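Local coordinates for 432aa long hypothetical deoxyribodipyrimidine photolyase (Sulfolobus tokodaii, PDB 2E0I), which probably repairs cyclobutane pyrimidine dimers in DNA using light, with one FAD as catalytic cofactor and a second FAD as a proposed light-harvesting antenna, at residues 87-93 against 114-120; 320-324 against 417-421; 201-205 against 239-243. All blocks are in the same frame, centred on the assembly; numbering follows the deposited sequence.

Contact 1 of 3, residues 87-93 against 114-120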
# COMPACT_ATOMS: atom_id res chain seq x y z
N PHE A 87 -15.69 -13.11 22.52
CA PHE A 87 -15.50 -14.49 22.07
C PHE A 87 -14.97 -15.51 23.08
O PHE A 87 -14.59 -16.61 22.71
CB PHE A 87 -14.58 -14.50 20.85
CG PHE A 87 -14.87 -13.41 19.85
CD1 PHE A 87 -16.19 -13.06 19.54
CD2 PHE A 87 -13.84 -12.75 19.20
CE1 PHE A 87 -16.46 -12.07 18.60
CE2 PHE A 87 -14.11 -11.76 18.26
CZ PHE A 87 -15.42 -11.43 17.96
N ASN A 88 -14.94 -15.14 24.35
CA ASN A 88 -14.44 -16.04 25.38
C ASN A 88 -15.04 -17.46 25.36
O ASN A 88 -14.43 -18.40 25.87
CB ASN A 88 -14.64 -15.40 26.76
CG ASN A 88 -15.96 -14.67 26.87
OD1 ASN A 88 -17.03 -15.27 26.75
ND2 ASN A 88 -15.89 -13.36 27.08
N LYS A 89 -16.22 -17.62 24.76
CA LYS A 89 -16.84 -18.95 24.75
C LYS A 89 -16.81 -19.70 23.41
O LYS A 89 -17.40 -20.78 23.29
CB LYS A 89 -18.28 -18.86 25.24
CG LYS A 89 -18.42 -18.39 26.69
CD LYS A 89 -19.87 -18.48 27.18
CE LYS A 89 -20.84 -17.69 26.30
NZ LYS A 89 -20.53 -16.23 26.26
N VAL A 90 -16.14 -19.14 22.42
CA VAL A 90 -16.05 -19.76 21.10
C VAL A 90 -14.96 -20.84 21.14
O VAL A 90 -14.09 -20.81 22.01
CB VAL A 90 -15.70 -18.70 20.01
CG1 VAL A 90 -14.20 -18.48 19.96
CG2 VAL A 90 -16.25 -19.13 18.67
N ASP A 91 -15.00 -21.78 20.20
CA ASP A 91 -14.03 -22.88 20.16
C ASP A 91 -12.65 -22.51 19.64
O ASP A 91 -11.63 -22.76 20.29
CB ASP A 91 -14.56 -24.01 19.29
CG ASP A 91 -15.54 -24.88 20.02
OD1 ASP A 91 -16.27 -24.36 20.91
OD2 ASP A 91 -15.58 -26.08 19.69
N ALA A 92 -12.63 -21.93 18.45
CA ALA A 92 -11.40 -21.52 17.81
C ALA A 92 -11.57 -20.20 17.08
O ALA A 92 -12.70 -19.74 16.85
CB ALA A 92 -10.94 -22.61 16.83
N ILE A 93 -10.45 -19.58 16.75
CA ILE A 93 -10.42 -18.32 16.03
C ILE A 93 -9.40 -18.47 14.92
O ILE A 93 -8.25 -18.84 15.17
CB ILE A 93 -10.01 -17.16 16.96
CG1 ILE A 93 -11.16 -16.83 17.93
CG2 ILE A 93 -9.60 -15.96 16.13
CD1 ILE A 93 -10.82 -15.75 18.94
N CYS A 114 -6.50 -16.08 24.10
CA CYS A 114 -7.08 -17.34 23.64
C CYS A 114 -6.71 -18.53 24.50
O CYS A 114 -7.54 -19.40 24.75
CB CYS A 114 -6.67 -17.60 22.20
SG CYS A 114 -7.75 -16.77 21.02
N GLU A 115 -5.46 -18.56 24.94
CA GLU A 115 -4.97 -19.64 25.79
C GLU A 115 -5.66 -19.62 27.16
O GLU A 115 -5.96 -20.66 27.73
CB GLU A 115 -3.46 -19.52 25.94
CG GLU A 115 -2.69 -19.93 24.70
CD GLU A 115 -1.24 -19.48 24.72
OE1 GLU A 115 -0.62 -19.48 25.82
OE2 GLU A 115 -0.71 -19.13 23.64
N GLU A 116 -5.90 -18.42 27.67
CA GLU A 116 -6.54 -18.26 28.96
C GLU A 116 -8.05 -18.30 28.86
O GLU A 116 -8.74 -17.63 29.62
CB GLU A 116 -6.13 -16.92 29.57
CG GLU A 116 -4.63 -16.77 29.72
CD GLU A 116 -4.24 -15.49 30.45
OE1 GLU A 116 -4.52 -14.39 29.91
OE2 GLU A 116 -3.67 -15.58 31.56
N ASN A 117 -8.57 -19.06 27.91
CA ASN A 117 -10.01 -19.16 27.72
C ASN A 117 -10.32 -20.44 27.00
O ASN A 117 -11.48 -20.77 26.75
CB ASN A 117 -10.54 -17.98 26.91
CG ASN A 117 -10.79 -16.75 27.76
OD1 ASN A 117 -11.83 -16.63 28.41
ND2 ASN A 117 -9.81 -15.83 27.78
N GLY A 118 -9.25 -21.15 26.66
CA GLY A 118 -9.40 -22.42 25.96
C GLY A 118 -9.86 -22.29 24.52
O GLY A 118 -10.55 -23.17 24.00
N ILE A 119 -9.48 -21.19 23.88
CA ILE A 119 -9.85 -20.96 22.49
C ILE A 119 -8.63 -21.25 21.63
O ILE A 119 -7.56 -20.72 21.89
CB ILE A 119 -10.27 -19.51 22.26
CG1 ILE A 119 -11.40 -19.14 23.21
CG2 ILE A 119 -10.69 -19.31 20.80
CD1 ILE A 119 -11.79 -17.67 23.17
N GLU A 120 -8.79 -22.10 20.63
CA GLU A 120 -7.67 -22.41 19.76
C GLU A 120 -7.45 -21.23 18.79
O GLU A 120 -8.40 -20.75 18.17
CB GLU A 120 -7.93 -23.70 18.99
CG GLU A 120 -6.65 -24.44 18.68
CD GLU A 120 -6.86 -25.65 17.78
OE1 GLU A 120 -5.84 -26.28 17.40
OE2 GLU A 120 -8.04 -25.96 17.45
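Ile119, on the turn between helix 101-115 and strand 120-124, lays its side chain against Val90, Ile93 and the backbone of Phe87, Asn88, Val90 and Asp91, and it buries more surface here than any other residue of the two segments. Its CB lies near the carbonyl oxygens of Val90 and Asp91. From there CG2, anti to the backbone N, runs between two apolar neighbours: it meets Val90 CG1 at 3.7 Å, the two side chains crossing at about a right angle, and Ile93 CG1 at 3.8 Å. The other branch starts beside the backbone N (chi1 -56°), so that CG1 passes Val90 O at 3.4 Å; chi2 of 174° then extends the chain. Ile119 CD1 ends 3.8 Å from Asn88 CA, beside the carbonyl of Phe87. With an alanine here both branches would be gone, which is likely to open a gap beside Val90 CG1 and Ile93 CG1. Ile93 continues the apolar line with CD1, 3.8 Å from Cys114 SG. Next to it the backbones pair in parallel: Asp91 O takes the N-H of Glu120 at 2.9 Å, and Glu120 O takes that of Ile93 at 2.8 Å, so Glu120 is gripped from both sides of Ala92. Ala92 CB and Glu120 CB stand on the same face of the sheet, 3.9 Å apart. These bonds pair the starts of strands 92-96 and 120-124, which helix 101-115 links into a beta-alpha-beta unit of the N-terminal domain, while Asp91 and Ala92 also bond to strand 2-7. ND2 of Asn88 and of Asn117 donate to the carbonyls of Ser84 and Val113. Backbone N-H and C=O groups thus pair the strands, while Ile119, Val90, Ile93 and Cys114 supply apolar contact beside them.

Contact 2 of 3, residues 320-324 against 417-421; sequences VKVLF and RVNYV
Val322 and Val418 carry the closest backbone approach, their CA atoms 5.2 Å apart, where a wider pi-type turn at 320-322 lies against helix 414-427, and the chain takes positive phi at Phe324. Near this point the CA of Val418 makes a CA-H...O contact with Lys321 O at 3.4 Å. The CG2 methyls of Val322 and Val418 touch at 3.6 Å, each lying anti to its own carbonyl carbon. Arg417 starts toward residues 320-324 and then folds: bends at chi2 and chi3 curl the chain round Val322 O, which has CB, CG and NE all close by. NE donates to Val322 O over 2.9 Å, but the N-H...O angle of 129° makes this a weak hydrogen bond. The outer end of the guanidinium has a firmer partner in Glu275, to which NH2 forms a salt bridge, while Phe324 CB approaches the edge of the guanidinium, 3.7 Å from Arg417 NH2. This is a helix-to-helix junction within the all-helical FAD-binding domain of photolyases, joining the C-terminal part of helix 309-322 to helix 414-427, the last of the modelled chain. Phe324, with CG anti to the backbone N (chi1 -161°), places its ring along Val421, the two side chains running antiparallel alongside one another. Both methyls of Val421 touch the same ring atom: CG2 lies 3.6 Å from Phe324 CD1, with CG1 equally near. On the solvent side Tyr420 presents its edge toward the Phe324 face in an offset edge-to-face pair, the ring planes at 89° and the centroids 6.0 Å apart. Nearest of the ring carbons are Tyr420 CE1 and Phe324 CE2, 4.0 Å from each other.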
# COMPACT_ATOMS: atom_id res chain seq x y z
N VAL A 320 13.56 13.90 -1.05
CA VAL A 320 14.72 13.49 -0.29
C VAL A 320 16.05 14.01 -0.79
O VAL A 320 16.81 14.62 -0.04
CB VAL A 320 14.78 11.96 -0.20
CG1 VAL A 320 15.95 11.54 0.67
CG2 VAL A 320 13.47 11.42 0.38
N LYS A 321 16.34 13.76 -2.06
CA LYS A 321 17.62 14.16 -2.64
C LYS A 321 17.71 15.55 -3.26
O LYS A 321 18.75 15.91 -3.79
CB LYS A 321 18.07 13.10 -3.65
CG LYS A 321 18.44 11.80 -2.95
CD LYS A 321 18.86 10.71 -3.90
CE LYS A 321 19.23 9.45 -3.13
NZ LYS A 321 19.57 8.31 -4.03
N VAL A 322 16.64 16.33 -3.19
CA VAL A 322 16.69 17.67 -3.75
C VAL A 322 16.26 18.70 -2.72
O VAL A 322 16.93 19.70 -2.55
CB VAL A 322 15.80 17.78 -5.03
CG1 VAL A 322 15.70 19.22 -5.49
CG2 VAL A 322 16.40 16.94 -6.14
N LEU A 323 15.17 18.45 -2.01
CA LEU A 323 14.72 19.40 -1.00
C LEU A 323 15.36 19.02 0.32
O LEU A 323 15.19 19.70 1.34
CB LEU A 323 13.19 19.38 -0.86
CG LEU A 323 12.36 19.77 -2.09
CD1 LEU A 323 10.89 19.67 -1.77
CD2 LEU A 323 12.70 21.18 -2.53
N PHE A 324 16.11 17.93 0.29
CA PHE A 324 16.83 17.40 1.45
C PHE A 324 15.95 17.29 2.72
O PHE A 324 16.29 17.80 3.79
CB PHE A 324 18.07 18.26 1.69
CG PHE A 324 19.12 17.60 2.55
CD1 PHE A 324 19.38 16.24 2.44
CD2 PHE A 324 19.86 18.35 3.47
CE1 PHE A 324 20.37 15.63 3.22
CE2 PHE A 324 20.86 17.75 4.26
CZ PHE A 324 21.11 16.39 4.13
N ARG A 417 21.64 21.18 -5.37
CA ARG A 417 21.12 20.47 -4.20
C ARG A 417 21.55 19.00 -4.19
O ARG A 417 22.14 18.54 -3.23
CB ARG A 417 19.58 20.53 -4.18
CG ARG A 417 18.97 21.93 -4.21
CD ARG A 417 19.14 22.67 -2.90
NE ARG A 417 18.62 21.92 -1.77
CZ ARG A 417 18.22 22.47 -0.62
NH1 ARG A 417 18.27 23.79 -0.47
NH2 ARG A 417 17.78 21.71 0.37
N VAL A 418 21.25 18.28 -5.27
CA VAL A 418 21.60 16.87 -5.37
C VAL A 418 23.07 16.63 -5.07
O VAL A 418 23.42 15.63 -4.44
CB VAL A 418 21.29 16.28 -6.77
CG1 VAL A 418 21.67 14.81 -6.81
CG2 VAL A 418 19.82 16.43 -7.09
N ASN A 419 23.93 17.53 -5.52
CA ASN A 419 25.36 17.40 -5.28
C ASN A 419 25.65 17.57 -3.80
O ASN A 419 26.45 16.83 -3.23
CB ASN A 419 26.15 18.43 -6.08
CG ASN A 419 26.21 18.09 -7.55
OD1 ASN A 419 26.62 17.00 -7.93
ND2 ASN A 419 25.81 19.03 -8.39
N TYR A 420 25.00 18.55 -3.18
CA TYR A 420 25.20 18.78 -1.76
C TYR A 420 24.69 17.60 -0.95
O TYR A 420 25.38 17.10 -0.06
CB TYR A 420 24.50 20.06 -1.31
CG TYR A 420 24.60 20.24 0.18
CD1 TYR A 420 23.53 19.93 1.01
CD2 TYR A 420 25.80 20.65 0.77
CE1 TYR A 420 23.66 20.00 2.40
CE2 TYR A 420 25.93 20.73 2.15
CZ TYR A 420 24.86 20.40 2.96
OH TYR A 420 24.99 20.47 4.33
N VAL A 421 23.48 17.14 -1.26
CA VAL A 421 22.90 16.03 -0.53
C VAL A 421 23.81 14.81 -0.61
O VAL A 421 24.01 14.11 0.37
CB VAL A 421 21.50 15.66 -1.07
CG1 VAL A 421 20.96 14.46 -0.30
CG2 VAL A 421 20.56 16.85 -0.93

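Contact 3 of 3, residues 201-205 against 239-243; sequences DFRRR and EFVRE. With FAD (flavin-adenine dinucleotide), chain E.
Phe202 carries its ring across to Phe240 and Glu239 by keeping CG anti to the backbone N (chi1 -152°), whereas Arg205 sets CG between backbone N and carbonyl carbon (chi1 78°) and bends at chi3, which brings its NE over the centre of the Phe202 ring. The motif is a salt-bridge network of Arg205, Glu239, Arg242 and Glu243, at the FAD pocket where the loop before helix 217-221 packs on the start of helix 238-256. Arg205 NH2 reaches Glu239 OE2 at 3.0 Å through a weak hydrogen bond at the edge of the guanidinium. Glu243 OE2 lies over one face of that group, so the pairing there is by charge alone, and its modelled place is less sure. The second oxygen of Glu239, OE1, is held by Arg242 NH2 at 2.8 Å, so the carboxylate bridges two arginines. Phe240 turns its edge toward the face of Phe202, planes at 64° and centroids 5.8 Å apart, with Phe202 CE2 3.9 Å from Phe240 CB. The far rim of Phe202 borders the FAD pyrophosphate: its CE1 lies 3.5 Å from FAD O2A.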
# COMPACT_ATOMS: atom_id res chain seq x y z
N ASP A 201 -0.80 -1.84 -22.26
CA ASP A 201 0.55 -2.05 -22.76
C ASP A 201 1.47 -1.77 -21.57
O ASP A 201 1.96 -0.65 -21.39
CB ASP A 201 0.85 -1.09 -23.91
CG ASP A 201 2.18 -1.42 -24.62
OD1 ASP A 201 2.88 -2.38 -24.20
OD2 ASP A 201 2.52 -0.71 -25.60
N PHE A 202 1.69 -2.80 -20.76
CA PHE A 202 2.53 -2.69 -19.57
C PHE A 202 3.92 -2.16 -19.88
O PHE A 202 4.62 -1.65 -19.01
CB PHE A 202 2.61 -4.05 -18.89
CG PHE A 202 2.83 -3.97 -17.42
CD1 PHE A 202 2.03 -3.15 -16.64
CD2 PHE A 202 3.82 -4.73 -16.81
CE1 PHE A 202 2.22 -3.08 -15.27
CE2 PHE A 202 4.02 -4.67 -15.44
CZ PHE A 202 3.21 -3.84 -14.67
N ARG A 203 4.31 -2.29 -21.13
CA ARG A 203 5.58 -1.81 -21.63
C ARG A 203 5.71 -0.32 -21.41
O ARG A 203 6.75 0.18 -21.04
CB ARG A 203 5.68 -2.11 -23.12
CG ARG A 203 6.11 -3.51 -23.42
CD ARG A 203 7.61 -3.53 -23.45
NE ARG A 203 8.08 -2.53 -24.41
CZ ARG A 203 9.33 -2.07 -24.46
NH1 ARG A 203 10.24 -2.50 -23.59
NH2 ARG A 203 9.66 -1.17 -25.38
N ARG A 204 4.63 0.40 -21.66
CA ARG A 204 4.64 1.85 -21.51
C ARG A 204 4.02 2.28 -20.19
O ARG A 204 3.40 3.34 -20.09
CB ARG A 204 3.90 2.48 -22.69
CG ARG A 204 4.53 2.17 -24.04
CD ARG A 204 3.84 2.92 -25.17
NE ARG A 204 3.92 4.37 -25.02
CZ ARG A 204 5.05 5.08 -25.07
NH1 ARG A 204 6.22 4.47 -25.27
NH2 ARG A 204 5.02 6.40 -24.93
N ARG A 205 4.20 1.46 -19.16
CA ARG A 205 3.62 1.74 -17.86
C ARG A 205 4.21 2.97 -17.18
O ARG A 205 3.69 3.42 -16.17
CB ARG A 205 3.75 0.52 -16.95
CG ARG A 205 5.13 0.31 -16.34
CD ARG A 205 5.12 -0.89 -15.40
NE ARG A 205 5.65 -2.08 -16.06
CZ ARG A 205 6.94 -2.37 -16.15
NH1 ARG A 205 7.84 -1.58 -15.60
NH2 ARG A 205 7.34 -3.45 -16.80
N GLU A 239 6.85 -9.29 -17.04
CA GLU A 239 7.03 -7.97 -16.43
C GLU A 239 6.11 -7.75 -15.23
O GLU A 239 6.55 -7.26 -14.18
CB GLU A 239 6.76 -6.87 -17.45
CG GLU A 239 7.76 -6.77 -18.59
CD GLU A 239 9.16 -6.42 -18.11
OE1 GLU A 239 9.94 -7.36 -17.81
OE2 GLU A 239 9.47 -5.21 -18.01
N PHE A 240 4.84 -8.08 -15.40
CA PHE A 240 3.85 -7.91 -14.35
C PHE A 240 4.11 -8.87 -13.19
O PHE A 240 4.01 -8.48 -12.02
CB PHE A 240 2.46 -8.15 -14.90
CG PHE A 240 1.37 -8.06 -13.87
CD1 PHE A 240 0.85 -6.82 -13.51
CD2 PHE A 240 0.89 -9.21 -13.25
CE1 PHE A 240 -0.14 -6.74 -12.55
CE2 PHE A 240 -0.10 -9.14 -12.28
CZ PHE A 240 -0.62 -7.90 -11.93
N VAL A 241 4.43 -10.12 -13.51
CA VAL A 241 4.70 -11.10 -12.47
C VAL A 241 5.95 -10.74 -11.65
O VAL A 241 5.97 -10.93 -10.43
CB VAL A 241 4.86 -12.52 -13.06
CG1 VAL A 241 5.20 -13.50 -11.96
CG2 VAL A 241 3.57 -12.94 -13.72
N ARG A 242 6.98 -10.20 -12.29
CA ARG A 242 8.18 -9.85 -11.55
C ARG A 242 7.84 -8.70 -10.61
O ARG A 242 8.31 -8.67 -9.47
CB ARG A 242 9.31 -9.43 -12.49
CG ARG A 242 10.71 -9.55 -11.86
CD ARG A 242 11.78 -8.92 -12.74
NE ARG A 242 11.50 -7.51 -12.92
CZ ARG A 242 11.07 -6.92 -14.04
NH1 ARG A 242 10.84 -5.62 -14.03
NH2 ARG A 242 10.91 -7.61 -15.16
N GLU A 243 7.03 -7.76 -11.07
CA GLU A 243 6.69 -6.65 -10.21
C GLU A 243 5.78 -7.07 -9.07
O GLU A 243 5.79 -6.49 -8.00
CB GLU A 243 6.09 -5.50 -11.04
CG GLU A 243 7.19 -4.52 -11.48
CD GLU A 243 6.72 -3.44 -12.45
OE1 GLU A 243 5.66 -2.81 -12.19
OE2 GLU A 243 7.44 -3.22 -13.46
PA FAD E . 1.28 -1.13 -12.03
O1A FAD E . 0.09 -1.30 -12.91
O2A FAD E . 2.67 -1.03 -12.51
O5B FAD E . 1.30 -2.66 -11.53
C5B FAD E . 2.50 -3.28 -11.07
C4B FAD E . 2.22 -4.10 -9.81
O4B FAD E . 3.41 -4.73 -9.31
C3B FAD E . 1.70 -3.17 -8.70
O3B FAD E . 0.27 -3.20 -8.71
C2B FAD E . 2.19 -3.92 -7.46
O2B FAD E . 1.38 -5.07 -7.23
C1B FAD E . 3.59 -4.34 -7.93
N9A FAD E . 4.56 -3.22 -7.86
C8A FAD E . 4.92 -2.41 -8.86
N7A FAD E . 5.88 -1.59 -8.44
C5A FAD E . 6.13 -1.87 -7.16
C6A FAD E . 7.00 -1.37 -6.20
N6A FAD E . 7.86 -0.40 -6.49
N1A FAD E . 6.98 -1.90 -4.97
C2A FAD E . 6.15 -2.88 -4.65
N3A FAD E . 5.31 -3.38 -5.54
C4A FAD E . 5.28 -2.91 -6.79
N1 FAD E . 2.63 0.32 -3.49
C2 FAD E . 1.62 -0.02 -2.57
O2 FAD E . 0.82 -0.91 -2.83
N3 FAD E . 1.49 0.69 -1.38
C4 FAD E . 2.37 1.75 -1.11
O4 FAD E . 2.29 2.34 -0.03
C4X FAD E . 3.35 2.10 -2.03
N5 FAD E . 4.16 3.21 -1.78
C5X FAD E . 5.17 3.56 -2.69
C6 FAD E . 5.98 4.67 -2.42
C7 FAD E . 7.01 5.01 -3.29
C7M FAD E . 7.89 6.21 -2.95
C8 FAD E . 7.22 4.24 -4.44
C8M FAD E . 8.37 4.57 -5.40
C9 FAD E . 6.41 3.14 -4.70
C9A FAD E . 5.39 2.79 -3.83
N10 FAD E . 4.57 1.67 -4.07
C10 FAD E . 3.49 1.39 -3.22
C1' FAD E . 4.83 0.80 -5.25
C2' FAD E . 4.11 1.13 -6.56
O2' FAD E . 4.33 2.50 -6.92
C3' FAD E . 2.61 0.85 -6.49
O3' FAD E . 2.40 -0.51 -6.08
C4' FAD E . 1.94 1.04 -7.86
O4' FAD E . 2.17 2.37 -8.33
C5' FAD E . 0.44 0.79 -7.78
O5' FAD E . -0.20 1.07 -9.03
P FAD E . -0.51 -0.09 -10.10
O1P FAD E . -1.18 -1.20 -9.39
O2P FAD E . -1.21 0.54 -11.24
O3P FAD E . 0.97 -0.58 -10.55

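The three contacts are separate sites in one chain and none touches another. Contact 1 belongs to the N-terminal parallel-sheet domain, contact 2 to the helical FAD-binding domain; their centres are about 54 Å apart, on opposite sides of the chain's centre. Contact 3 lies about 45 Å from contact 1 and about 30 Å from contact 2, again between centres. It alone borders an FAD directly, at the pyrophosphate and the adenosine part. Contact 2 approaches the flavin end of that same FAD, the side chain of Val320 being about 8 Å away. The Phe87 side chain of contact 1 lies about 11 Å from the other FAD, the proposed antenna.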